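Local structure of pyruvate carboxylase n-terminal domain (Aquifex aeolicus, 1ULZ) at residues T38-H41 / V42-D46; E142-A145 / L146-I150; E175-K178 / N179-A183; I322-E325 / D326-F329; E376-P379 / Y380-S383. The protein is an ATP-grasp family protein, the biotin carboxylase subunit of a pyruvate carboxylase, and pairs with a second copy of itself. The protein carries 1 engineered substitution. All coordinates share one frame; numbering follows the deposited sequence.

Contact 1 (T38-H41 / V42-D46); sequences TARH and VKLAD
Helix 40-44 is the short crossover of a beta-alpha-beta unit between strands 28-32 and 47-50 of the Rossmann-like N-terminal region, and it pairs R40 with K43 on one flank and H41 with V42 on another. A39 occupies its N-cap position, and the helix bonds run from L44 N to R40 O (3.0 Å) and from A45 N to H41 O (3.0 Å). The straight chain of K43 passes across R40, its CD lying over one face of the guanidinium toward the rim, 3.7 Å from R40 NH2. The two cationic ends converge on E410 of the second subunit, in a salt bridge for R40 and a long, weak ion pair for K43, an arrangement that probably offsets their like charge. A water donates to T38 O, just before the N-cap, and accepts from K43 NZ (2.8 Å). On the inner flank, H41 CG sits between the backbone N and the carbonyl carbon (chi1 70°), which turns the ring toward strand 28-32, where NE2 is hydrogen-bonded to I31 O. V42 CG2 sits over one face of this imidazole, toward the rim, in a CH-pi contact 4.1 Å from the ring centroid and 15° off its normal.

Contact 2 (E142-A145 / L146-I150); sequences EAKA and LAREI
The amide of L146 makes the shortest polar bond here, reaching E142 O at 2.8 Å with an N-H...O angle of 152°, one rung of the alpha-helical ladder of helix 140-150. This helix is probably part of the B subdomain of the ATP-grasp unit, the lid of related enzymes. A147 N repeats the bond on A143 O at 3.0 Å. The third rung, R148 N to K144 O, is stretched to 3.4 Å and is weak, and at this turn the arginine side chain folds back over the same carbonyl. R148 CG stands anti to its own carbonyl carbon (chi1 -69°), and the chain then runs extended from CG to NE, carrying the guanidinium back toward the N-terminal end of the helix. K144 O lies over one face of that group, offset toward its rim, with R148 CG 3.3 Å from the oxygen. The terminal nitrogens meet the preceding turn: R148 NH2 approaches K144 CB (3.8 Å), while R148 NH1 comes to A145 CA (3.5 Å). K144 bends at chi3, and its ammonium meets E141 in a salt bridge. E142 OE2 accepts a bond from K138 N. Backbone bonds shape this partly exposed helix, while a salt bridge from R148 NH2 to E173 and the packing of K144 on L176 and V177 join it to helix 173-189. The charges of K144 and R148, with NZ and NH2 5.2 Å apart, thus probably feel little mutual repulsion, since each has a carboxylate partner.

Contact 3 (E175-K178 / N179-A183); sequences ELVK and NYEQA
N179 has CG anti to its carbonyl carbon (chi1 -76°), a torsion that folds the amide back along helix 173-189 onto the carbonyl of E175. E181, two residues on, has the same setting (chi1 -51°) and runs out extended, its chain lying alongside V177 and pointing the same way; the exact placing of this glutamate is doubtful, because its CG is modelled too close to V177 O. The backbone beneath is regular alpha helix. N179 N reaches E175 O at 2.8 Å, Y180 N reaches L176 O at 2.8 Å, and Q182 N reaches K178 O at 3.1 Å. N179 ND2 also comes within 3.0 Å of E175 O, but at an angle too poor for a hydrogen bond; the amide gives a weak one to I169 O of strand 168-170 instead. Y180 CG is anti to the backbone N, which sends the phenol away from the preceding turn, toward L140 and L196, while Y180 CB remains 4.5 Å from L176 CD2. E175 OE1 accepts a bond from R171 N just ahead of the helix, and Q182 NE2 turns forward to E186. K178 runs out extended, with a long and weak ion pair to E174. The chemistry divides the helix by side: L176, V177 and Y180 give it an apolar face against helix 140-150, the loops at the two ends of that helix and strand 196-200, whereas the polar groups of E175, N179 and Q182 find partners close by, at R171, I169 and E186.

Contact 4 (I322-E325 / D326-F329); sequences IKQE and DVKF
D326 and K323 cross at a slant, and two hydrogen bonds clamp them: K323 N donates to D326 OD2 at 2.9 Å, and D326 N returns a bond to K323 O at 2.8 Å. The first meets the carboxylate from above its plane, 37° out of it; the second is the backbone bond of the 3-10 turn. The first bond, from a main-chain amide to the side chain three residues on, resembles the half of a capping box made by the later residue. E325 lies side by side with D326 and points the same way, the two carboxylate planes only 21° apart, with E325 CG 3.7 Å from D326 OD1. On the inner side, I322 and V327 stand at about a right angle and meet through their CG2 methyls (4.2 Å). Q324 bends at chi2 (60°), laying its amide slantwise across V327, with NE2 3.5 Å from V327 CG2, while OE1 accepts a bond from H222 N of strand 220-232, on which I322 and Q324 pack. V327 N closes a second tight turn on Q324 O. Beyond it, K328 kinks at chi2 and doubles back, its NZ donating to E325 O at 3.2 Å nearly in line with the carbonyl. F329 continues toward helix 248-264 and forms a cation-pi pair with R251. The loop between helix 307-315 and strand 332-339 is thus held by backbone turn bonds together with the side chains of D326 and K328. Acidic charge gathers at its outer side, probably eased in part by K323 NZ, 4.7 Å from D326 OD2.

Contact 5 (E376-P379 / Y380-S383); sequences EVTP and YYDS
The ring of Y380 carries P379 on one face: CG of the proline stands over its centre in a CH-pi contact, 4.0 Å from the centroid and 11° off the normal. The ring of Y381 has Y380 CB over the centre of one face, so P379, Y380 and Y381 are packed in succession in the loop that joins strands 365-369 and 384-392, neighbours at the edge of the large antiparallel sheet in the C-terminal region of biotin carboxylase. In T378, chi1 of 67° tucks OG1 between the two main-chain arms, and this oxygen comes 3.5 Å from Y380 CD1 and equally 3.5 Å from Y381 CD1. T378 and Y380 cross at about a right angle, whereas P379 and Y380 lie side by side. The phenol of Y381 is hydrogen-bonded to P55 O and its ring forms a cation-pi pair with R10, linking the loop to the N-terminal region. D382 OD2 accepts a bond from M384 N, where the next strand begins. A water lies in the bend of the loop, 2.6 Å from T378 O and 2.7 Å from D382 O, and accepts a weak bond from Y381 N. The turn brings its two ends together without a direct hydrogen bond, and V377 CG1 there touches S383 at CA (4.0 Å) and CB (4.2 Å).

In the fold
The five contacts follow one another along the chain, each closing before the next opens. Contacts 2 and 3 lie together, their centres 14 Å apart, where helices 140-150 and 173-189 touch: L176 CD1 packs at 3.8 Å on K144 CA. Contact 1, on the crossover helix of the parallel sheet, is about 58 Å from contact 2, centre to centre. Contact 5 comes back within 17 Å of contact 1, and R10 touches both H41 and Y381. Contact 4 leads into strand 332-339 and contact 5 into strand 384-392, neighbours in the antiparallel sheet, although their centres are 39 Å apart. Contacts 2 and 3 thus sit on a part of the ATP-grasp region that projects far from the subunit interface at contact 1.

Contact 1 (T38-H41 / V42-D46)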
loop_
_atom_site.group_PDB
_atom_site.type_symbol
_atom_site.label_atom_id
_atom_site.label_comp_id
_atom_site.label_asym_id
_atom_site.label_seq_id
_atom_site.Cartn_x
_atom_site.Cartn_y
_atom_site.Cartn_z
ATOM N N THR A 38 -8.238 5.211 25.297
ATOM C CA THR A 38 -8.847 5.414 23.986
ATOM C C THR A 38 -7.869 5.102 22.856
ATOM O O THR A 38 -8.114 5.449 21.705
ATOM C CB THR A 38 -9.371 6.876 23.798
ATOM O OG1 THR A 38 -8.288 7.809 23.933
ATOM C CG2 THR A 38 -10.433 7.198 24.832
ATOM N N ALA A 39 -6.759 4.450 23.188
ATOM C CA ALA A 39 -5.759 4.104 22.184
ATOM C C ALA A 39 -6.358 3.200 21.113
ATOM O O ALA A 39 -7.333 2.491 21.359
ATOM C CB ALA A 39 -4.569 3.418 22.845
ATOM N N ARG A 40 -5.753 3.220 19.930
ATOM C CA ARG A 40 -6.225 2.421 18.804
ATOM C C ARG A 40 -6.241 0.915 19.037
ATOM O O ARG A 40 -7.253 0.262 18.777
ATOM C CB ARG A 40 -5.380 2.694 17.561
ATOM C CG ARG A 40 -6.141 2.505 16.262
ATOM C CD ARG A 40 -6.953 3.756 15.992
ATOM N NE ARG A 40 -8.374 3.487 15.868
ATOM C CZ ARG A 40 -9.303 4.435 15.872
ATOM N NH1 ARG A 40 -8.955 5.708 15.999
ATOM N NH2 ARG A 40 -10.579 4.111 15.744
ATOM N N HIS A 41 -5.130 0.356 19.516
ATOM C CA HIS A 41 -5.083 -1.090 19.722
ATOM C C HIS A 41 -6.151 -1.589 20.684
ATOM O O HIS A 41 -6.656 -2.700 20.539
ATOM C CB HIS A 41 -3.682 -1.552 20.170
ATOM C CG HIS A 41 -3.302 -1.131 21.555
ATOM N ND1 HIS A 41 -2.944 0.162 21.871
ATOM C CD2 HIS A 41 -3.196 -1.844 22.702
ATOM C CE1 HIS A 41 -2.632 0.227 23.154
ATOM N NE2 HIS A 41 -2.776 -0.977 23.682
ATOM N N VAL A 42 -6.506 -0.757 21.655
ATOM C CA VAL A 42 -7.535 -1.105 22.623
ATOM C C VAL A 42 -8.861 -1.344 21.904
ATOM O O VAL A 42 -9.571 -2.307 22.202
ATOM C CB VAL A 42 -7.747 0.021 23.646
ATOM C CG1 VAL A 42 -8.959 -0.298 24.498
ATOM C CG2 VAL A 42 -6.494 0.196 24.510
ATOM N N LYS A 43 -9.186 -0.464 20.959
ATOM C CA LYS A 43 -10.426 -0.566 20.187
ATOM C C LYS A 43 -10.415 -1.725 19.196
ATOM O O LYS A 43 -11.429 -2.395 18.999
ATOM C CB LYS A 43 -10.674 0.718 19.385
ATOM C CG LYS A 43 -10.756 1.995 20.195
ATOM C CD LYS A 43 -10.939 3.198 19.267
ATOM C CE LYS A 43 -11.036 4.502 20.045
ATOM N NZ LYS A 43 -11.126 5.658 19.108
ATOM N N LEU A 44 -9.269 -1.948 18.556
ATOM C CA LEU A 44 -9.155 -3.001 17.555
ATOM C C LEU A 44 -9.115 -4.427 18.093
ATOM O O LEU A 44 -9.497 -5.364 17.390
ATOM C CB LEU A 44 -7.931 -2.754 16.672
ATOM C CG LEU A 44 -7.881 -1.401 15.953
ATOM C CD1 LEU A 44 -6.812 -1.454 14.872
ATOM C CD2 LEU A 44 -9.235 -1.074 15.338
ATOM N N ALA A 45 -8.662 -4.602 19.331
ATOM C CA ALA A 45 -8.583 -5.939 19.916
ATOM C C ALA A 45 -9.959 -6.524 20.249
ATOM O O ALA A 45 -10.927 -5.785 20.446
ATOM C CB ALA A 45 -7.718 -5.907 21.166
ATOM N N ASP A 46 -10.041 -7.852 20.300
ATOM C CA ASP A 46 -11.296 -8.530 20.631
ATOM C C ASP A 46 -11.561 -8.402 22.131
ATOM O O ASP A 46 -12.705 -8.301 22.560
ATOM C CB ASP A 46 -11.233 -10.012 20.237
ATOM C CG ASP A 46 -10.875 -10.209 18.774
ATOM O OD1 ASP A 46 -9.762 -10.698 18.493
ATOM O OD2 ASP A 46 -11.703 -9.862 17.901
HETATM O O HOH W 1 -8.381 6.045 19.244
#

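Contact 2 (E142-A145 / L146-I150)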
loop_
_atom_site.group_PDB
_atom_site.type_symbol
_atom_site.label_atom_id
_atom_site.label_comp_id
_atom_site.label_asym_id
_atom_site.label_seq_id
_atom_site.Cartn_x
_atom_site.Cartn_y
_atom_site.Cartn_z
ATOM N N GLU A 142 54.085 -3.894 19.003
ATOM C CA GLU A 142 52.947 -4.738 18.670
ATOM C C GLU A 142 51.825 -3.891 18.092
ATOM O O GLU A 142 51.127 -4.316 17.170
ATOM C CB GLU A 142 52.455 -5.476 19.918
ATOM C CG GLU A 142 51.136 -6.205 19.734
ATOM C CD GLU A 142 50.772 -7.047 20.946
ATOM O OE1 GLU A 142 51.538 -7.983 21.266
ATOM O OE2 GLU A 142 49.735 -6.778 21.585
ATOM N N ALA A 143 51.658 -2.691 18.632
ATOM C CA ALA A 143 50.618 -1.784 18.159
ATOM C C ALA A 143 50.912 -1.353 16.726
ATOM O O ALA A 143 50.006 -1.275 15.896
ATOM C CB ALA A 143 50.529 -0.558 19.068
ATOM N N LYS A 144 52.181 -1.079 16.438
ATOM C CA LYS A 144 52.577 -0.657 15.100
ATOM C C LYS A 144 52.389 -1.779 14.089
ATOM O O LYS A 144 51.997 -1.535 12.945
ATOM C CB LYS A 144 54.041 -0.190 15.091
ATOM C CG LYS A 144 54.264 1.124 15.835
ATOM C CD LYS A 144 55.650 1.724 15.586
ATOM C CE LYS A 144 56.739 0.871 16.201
ATOM N NZ LYS A 144 58.063 1.548 16.152
ATOM N N ALA A 145 52.662 -3.008 14.517
ATOM C CA ALA A 145 52.528 -4.171 13.639
ATOM C C ALA A 145 51.061 -4.506 13.423
ATOM O O ALA A 145 50.655 -4.889 12.326
ATOM C CB ALA A 145 53.263 -5.376 14.238
ATOM N N LEU A 146 50.270 -4.358 14.476
ATOM C CA LEU A 146 48.842 -4.638 14.400
ATOM C C LEU A 146 48.138 -3.637 13.477
ATOM O O LEU A 146 47.274 -4.013 12.680
ATOM C CB LEU A 146 48.229 -4.587 15.799
ATOM C CG LEU A 146 46.728 -4.867 15.909
ATOM C CD1 LEU A 146 46.417 -6.274 15.410
ATOM C CD2 LEU A 146 46.294 -4.703 17.366
ATOM N N ALA A 147 48.517 -2.366 13.584
ATOM C CA ALA A 147 47.921 -1.318 12.760
ATOM C C ALA A 147 48.161 -1.544 11.264
ATOM O O ALA A 147 47.273 -1.308 10.444
ATOM C CB ALA A 147 48.467 0.051 13.186
ATOM N N ARG A 148 49.360 -2.000 10.911
ATOM C CA ARG A 148 49.699 -2.262 9.508
ATOM C C ARG A 148 48.804 -3.319 8.878
ATOM O O ARG A 148 48.385 -3.175 7.735
ATOM C CB ARG A 148 51.156 -2.718 9.367
ATOM C CG ARG A 148 52.172 -1.643 9.659
ATOM C CD ARG A 148 53.597 -2.169 9.578
ATOM N NE ARG A 148 54.502 -1.261 10.277
ATOM C CZ ARG A 148 55.237 -1.605 11.327
ATOM N NH1 ARG A 148 55.181 -2.844 11.800
ATOM N NH2 ARG A 148 56.017 -0.704 11.913
ATOM N N GLU A 149 48.509 -4.391 9.602
ATOM C CA GLU A 149 47.662 -5.412 9.006
ATOM C C GLU A 149 46.174 -5.095 9.002
ATOM O O GLU A 149 45.455 -5.586 8.139
ATOM C CB GLU A 149 47.896 -6.775 9.656
ATOM C CG GLU A 149 47.908 -6.785 11.143
ATOM C CD GLU A 149 47.865 -8.202 11.668
ATOM O OE1 GLU A 149 48.200 -8.423 12.852
ATOM O OE2 GLU A 149 47.483 -9.099 10.884
ATOM N N ILE A 150 45.699 -4.286 9.946
ATOM C CA ILE A 150 44.278 -3.964 9.944
ATOM C C ILE A 150 44.032 -2.730 9.098
ATOM O O ILE A 150 42.908 -2.482 8.671
ATOM C CB ILE A 150 43.717 -3.742 11.367
ATOM C CG1 ILE A 150 44.412 -2.573 12.051
ATOM C CG2 ILE A 150 43.896 -4.999 12.196
ATOM C CD1 ILE A 150 43.906 -2.341 13.460
#

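Contact 3 (E175-K178 / N179-A183)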
loop_
_atom_site.group_PDB
_atom_site.type_symbol
_atom_site.label_atom_id
_atom_site.label_comp_id
_atom_site.label_asym_id
_atom_site.label_seq_id
_atom_site.Cartn_x
_atom_site.Cartn_y
_atom_site.Cartn_z
ATOM N N GLU A 175 51.310 9.289 14.164
ATOM C CA GLU A 175 50.253 9.648 15.106
ATOM C C GLU A 175 50.065 8.540 16.137
ATOM O O GLU A 175 49.814 8.813 17.314
ATOM C CB GLU A 175 48.933 9.893 14.375
ATOM C CG GLU A 175 48.996 10.977 13.307
ATOM C CD GLU A 175 47.638 11.607 13.029
ATOM O OE1 GLU A 175 46.616 10.889 13.120
ATOM O OE2 GLU A 175 47.599 12.818 12.714
ATOM N N LEU A 176 50.185 7.292 15.695
ATOM C CA LEU A 176 50.034 6.154 16.599
ATOM C C LEU A 176 51.118 6.242 17.678
ATOM O O LEU A 176 50.836 6.155 18.869
ATOM C CB LEU A 176 50.189 4.837 15.832
ATOM C CG LEU A 176 49.531 3.570 16.397
ATOM C CD1 LEU A 176 50.423 2.374 16.093
ATOM C CD2 LEU A 176 49.310 3.685 17.892
ATOM N N VAL A 177 52.364 6.408 17.248
ATOM C CA VAL A 177 53.481 6.504 18.181
ATOM C C VAL A 177 53.263 7.621 19.197
ATOM O O VAL A 177 53.401 7.405 20.401
ATOM C CB VAL A 177 54.809 6.728 17.423
ATOM C CG1 VAL A 177 55.922 7.120 18.391
ATOM C CG2 VAL A 177 55.180 5.452 16.675
ATOM N N LYS A 178 52.901 8.804 18.713
ATOM C CA LYS A 178 52.660 9.942 19.595
ATOM C C LYS A 178 51.480 9.727 20.543
ATOM O O LYS A 178 51.547 10.098 21.717
ATOM C CB LYS A 178 52.456 11.207 18.758
ATOM C CG LYS A 178 53.746 11.663 18.082
ATOM C CD LYS A 178 53.522 12.736 17.024
ATOM C CE LYS A 178 54.874 13.249 16.502
ATOM N NZ LYS A 178 54.742 14.348 15.515
ATOM N N ASN A 179 50.401 9.125 20.044
ATOM C CA ASN A 179 49.239 8.865 20.882
ATOM C C ASN A 179 49.538 7.784 21.913
ATOM O O ASN A 179 49.042 7.835 23.038
ATOM C CB ASN A 179 48.037 8.438 20.037
ATOM C CG ASN A 179 47.393 9.601 19.316
ATOM O OD1 ASN A 179 47.246 10.679 19.880
ATOM N ND2 ASN A 179 46.994 9.384 18.066
ATOM N N TYR A 180 50.343 6.802 21.522
ATOM C CA TYR A 180 50.689 5.718 22.429
ATOM C C TYR A 180 51.531 6.240 23.589
ATOM O O TYR A 180 51.315 5.868 24.738
ATOM C CB TYR A 180 51.474 4.625 21.694
ATOM C CG TYR A 180 51.671 3.377 22.528
ATOM C CD1 TYR A 180 50.773 2.319 22.452
ATOM C CD2 TYR A 180 52.724 3.280 23.431
ATOM C CE1 TYR A 180 50.917 1.197 23.252
ATOM C CE2 TYR A 180 52.877 2.163 24.237
ATOM C CZ TYR A 180 51.971 1.124 24.145
ATOM O OH TYR A 180 52.114 0.008 24.948
ATOM N N GLU A 181 52.490 7.107 23.283
ATOM C CA GLU A 181 53.361 7.662 24.310
ATOM C C GLU A 181 52.605 8.590 25.254
ATOM O O GLU A 181 52.796 8.535 26.472
ATOM C CB GLU A 181 54.532 8.394 23.656
ATOM C CG GLU A 181 55.228 7.533 22.615
ATOM C CD GLU A 181 56.579 8.066 22.193
ATOM O OE1 GLU A 181 56.716 9.293 21.993
ATOM O OE2 GLU A 181 57.509 7.247 22.042
ATOM N N GLN A 182 51.736 9.429 24.694
ATOM C CA GLN A 182 50.950 10.358 25.500
ATOM C C GLN A 182 50.020 9.597 26.428
ATOM O O GLN A 182 49.830 9.973 27.590
ATOM C CB GLN A 182 50.125 11.277 24.601
ATOM C CG GLN A 182 49.173 12.215 25.349
ATOM C CD GLN A 182 49.874 13.116 26.363
ATOM O OE1 GLN A 182 50.959 13.642 26.101
ATOM N NE2 GLN A 182 49.244 13.309 27.521
ATOM N N ALA A 183 49.443 8.519 25.911
ATOM C CA ALA A 183 48.521 7.709 26.687
ATOM C C ALA A 183 49.210 6.963 27.825
ATOM O O ALA A 183 48.690 6.915 28.944
ATOM C CB ALA A 183 47.801 6.718 25.773
#

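Contact 4 (I322-E325 / D326-F329)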
loop_
_atom_site.group_PDB
_atom_site.type_symbol
_atom_site.label_atom_id
_atom_site.label_comp_id
_atom_site.label_asym_id
_atom_site.label_seq_id
_atom_site.Cartn_x
_atom_site.Cartn_y
_atom_site.Cartn_z
ATOM N N ILE A 322 9.642 -20.968 2.592
ATOM C CA ILE A 322 10.361 -20.090 1.672
ATOM C C ILE A 322 11.835 -20.473 1.662
ATOM O O ILE A 322 12.475 -20.491 2.710
ATOM C CB ILE A 322 10.278 -18.610 2.106
ATOM C CG1 ILE A 322 8.820 -18.161 2.210
ATOM C CG2 ILE A 322 11.029 -17.741 1.108
ATOM C CD1 ILE A 322 8.665 -16.699 2.635
ATOM N N LYS A 323 12.371 -20.790 0.488
ATOM C CA LYS A 323 13.786 -21.140 0.381
ATOM C C LYS A 323 14.540 -19.845 0.086
ATOM O O LYS A 323 13.967 -18.916 -0.472
ATOM C CB LYS A 323 14.012 -22.134 -0.764
ATOM C CG LYS A 323 13.278 -23.465 -0.634
ATOM C CD LYS A 323 13.587 -24.355 -1.850
ATOM C CE LYS A 323 12.771 -25.649 -1.847
ATOM N NZ LYS A 323 11.300 -25.393 -1.964
ATOM N N GLN A 324 15.819 -19.782 0.442
ATOM C CA GLN A 324 16.605 -18.570 0.210
ATOM C C GLN A 324 16.582 -18.121 -1.249
ATOM O O GLN A 324 16.573 -16.921 -1.544
ATOM C CB GLN A 324 18.056 -18.782 0.642
ATOM C CG GLN A 324 18.879 -17.508 0.627
ATOM C CD GLN A 324 18.319 -16.455 1.567
ATOM O OE1 GLN A 324 18.312 -16.635 2.783
ATOM N NE2 GLN A 324 17.840 -15.355 1.006
ATOM N N GLU A 325 16.569 -19.089 -2.161
ATOM C CA GLU A 325 16.555 -18.783 -3.582
ATOM C C GLU A 325 15.255 -18.117 -4.008
ATOM O O GLU A 325 15.211 -17.465 -5.048
ATOM C CB GLU A 325 16.768 -20.058 -4.393
ATOM C CG GLU A 325 15.648 -21.062 -4.219
ATOM C CD GLU A 325 16.020 -22.433 -4.728
ATOM O OE1 GLU A 325 16.186 -22.589 -5.959
ATOM O OE2 GLU A 325 16.155 -23.355 -3.894
ATOM N N ASP A 326 14.196 -18.282 -3.218
ATOM C CA ASP A 326 12.909 -17.666 -3.553
ATOM C C ASP A 326 12.856 -16.192 -3.130
ATOM O O ASP A 326 11.946 -15.463 -3.526
ATOM C CB ASP A 326 11.737 -18.394 -2.868
ATOM C CG ASP A 326 11.692 -19.889 -3.173
ATOM O OD1 ASP A 326 11.990 -20.293 -4.321
ATOM O OD2 ASP A 326 11.335 -20.662 -2.253
ATOM N N VAL A 327 13.818 -15.762 -2.320
ATOM C CA VAL A 327 13.845 -14.380 -1.839
ATOM C C VAL A 327 14.359 -13.420 -2.900
ATOM O O VAL A 327 15.552 -13.388 -3.188
ATOM C CB VAL A 327 14.738 -14.235 -0.571
ATOM C CG1 VAL A 327 14.611 -12.825 -0.007
ATOM C CG2 VAL A 327 14.336 -15.266 0.481
ATOM N N LYS A 328 13.450 -12.639 -3.478
ATOM C CA LYS A 328 13.811 -11.673 -4.510
ATOM C C LYS A 328 13.745 -10.244 -3.980
ATOM O O LYS A 328 13.036 -9.955 -3.014
ATOM C CB LYS A 328 12.878 -11.801 -5.717
ATOM C CG LYS A 328 12.805 -13.196 -6.315
ATOM C CD LYS A 328 14.167 -13.699 -6.762
ATOM C CE LYS A 328 14.024 -15.044 -7.463
ATOM N NZ LYS A 328 15.346 -15.695 -7.717
ATOM N N PHE A 329 14.482 -9.349 -4.630
ATOM C CA PHE A 329 14.531 -7.948 -4.231
ATOM C C PHE A 329 14.084 -7.089 -5.398
ATOM O O PHE A 329 14.814 -6.899 -6.372
ATOM C CB PHE A 329 15.950 -7.605 -3.788
ATOM C CG PHE A 329 16.420 -8.431 -2.625
ATOM C CD1 PHE A 329 15.959 -8.173 -1.344
ATOM C CD2 PHE A 329 17.256 -9.522 -2.824
ATOM C CE1 PHE A 329 16.319 -8.991 -0.280
ATOM C CE2 PHE A 329 17.619 -10.341 -1.767
ATOM C CZ PHE A 329 17.147 -10.076 -0.495
#

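Contact 5 (E376-P379 / Y380-S383)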
loop_
_atom_site.group_PDB
_atom_site.type_symbol
_atom_site.label_atom_id
_atom_site.label_comp_id
_atom_site.label_asym_id
_atom_site.label_seq_id
_atom_site.Cartn_x
_atom_site.Cartn_y
_atom_site.Cartn_z
ATOM N N GLU A 376 -3.118 11.497 21.213
ATOM C CA GLU A 376 -2.333 12.261 22.168
ATOM C C GLU A 376 -0.952 11.676 22.378
ATOM O O GLU A 376 -0.786 10.460 22.470
ATOM C CB GLU A 376 -3.057 12.313 23.516
ATOM C CG GLU A 376 -2.475 13.343 24.468
ATOM C CD GLU A 376 -2.840 13.082 25.916
ATOM O OE1 GLU A 376 -3.988 12.640 26.184
ATOM O OE2 GLU A 376 -1.977 13.330 26.784
ATOM N N VAL A 377 0.043 12.551 22.454
ATOM C CA VAL A 377 1.414 12.116 22.686
ATOM C C VAL A 377 1.751 12.366 24.162
ATOM O O VAL A 377 2.112 13.489 24.529
ATOM C CB VAL A 377 2.409 12.911 21.804
ATOM C CG1 VAL A 377 3.817 12.422 22.047
ATOM C CG2 VAL A 377 2.050 12.759 20.329
ATOM N N THR A 378 1.608 11.341 25.006
ATOM C CA THR A 378 1.916 11.485 26.435
ATOM C C THR A 378 3.425 11.471 26.641
ATOM O O THR A 378 4.170 11.052 25.764
ATOM C CB THR A 378 1.299 10.348 27.280
ATOM O OG1 THR A 378 1.930 9.104 26.952
ATOM C CG2 THR A 378 -0.194 10.236 27.014
ATOM N N PRO A 379 3.900 11.927 27.807
ATOM C CA PRO A 379 5.338 11.950 28.082
ATOM C C PRO A 379 5.883 10.604 28.564
ATOM O O PRO A 379 7.070 10.482 28.872
ATOM C CB PRO A 379 5.452 13.021 29.154
ATOM C CG PRO A 379 4.217 12.760 29.968
ATOM C CD PRO A 379 3.143 12.544 28.912
ATOM N N TYR A 380 5.015 9.597 28.609
ATOM C CA TYR A 380 5.398 8.268 29.082
ATOM C C TYR A 380 6.007 7.329 28.038
ATOM O O TYR A 380 6.876 6.516 28.365
ATOM C CB TYR A 380 4.180 7.592 29.701
ATOM C CG TYR A 380 3.442 8.482 30.669
ATOM C CD1 TYR A 380 2.104 8.795 30.470
ATOM C CD2 TYR A 380 4.090 9.029 31.769
ATOM C CE1 TYR A 380 1.432 9.632 31.343
ATOM C CE2 TYR A 380 3.426 9.868 32.646
ATOM C CZ TYR A 380 2.099 10.165 32.429
ATOM O OH TYR A 380 1.436 11.007 33.298
ATOM N N TYR A 381 5.548 7.434 26.793
ATOM C CA TYR A 381 6.037 6.567 25.720
ATOM C C TYR A 381 6.679 7.360 24.588
ATOM O O TYR A 381 6.798 8.585 24.671
ATOM C CB TYR A 381 4.878 5.739 25.158
ATOM C CG TYR A 381 3.964 5.172 26.220
ATOM C CD1 TYR A 381 2.691 5.690 26.415
ATOM C CD2 TYR A 381 4.380 4.123 27.033
ATOM C CE1 TYR A 381 1.851 5.176 27.391
ATOM C CE2 TYR A 381 3.552 3.604 28.011
ATOM C CZ TYR A 381 2.291 4.132 28.185
ATOM O OH TYR A 381 1.463 3.608 29.150
ATOM N N ASP A 382 7.071 6.662 23.523
ATOM C CA ASP A 382 7.709 7.312 22.379
ATOM C C ASP A 382 6.818 8.380 21.743
ATOM O O ASP A 382 5.606 8.429 21.972
ATOM C CB ASP A 382 8.108 6.273 21.323
ATOM C CG ASP A 382 6.909 5.597 20.687
ATOM O OD1 ASP A 382 6.771 4.364 20.838
ATOM O OD2 ASP A 382 6.102 6.299 20.035
ATOM N N SER A 383 7.429 9.234 20.934
ATOM C CA SER A 383 6.707 10.312 20.277
ATOM C C SER A 383 6.276 9.999 18.843
ATOM O O SER A 383 5.874 10.897 18.106
ATOM C CB SER A 383 7.576 11.566 20.287
ATOM O OG SER A 383 8.863 11.270 19.769
HETATM O O HOH W 2 4.141 8.949 24.183
#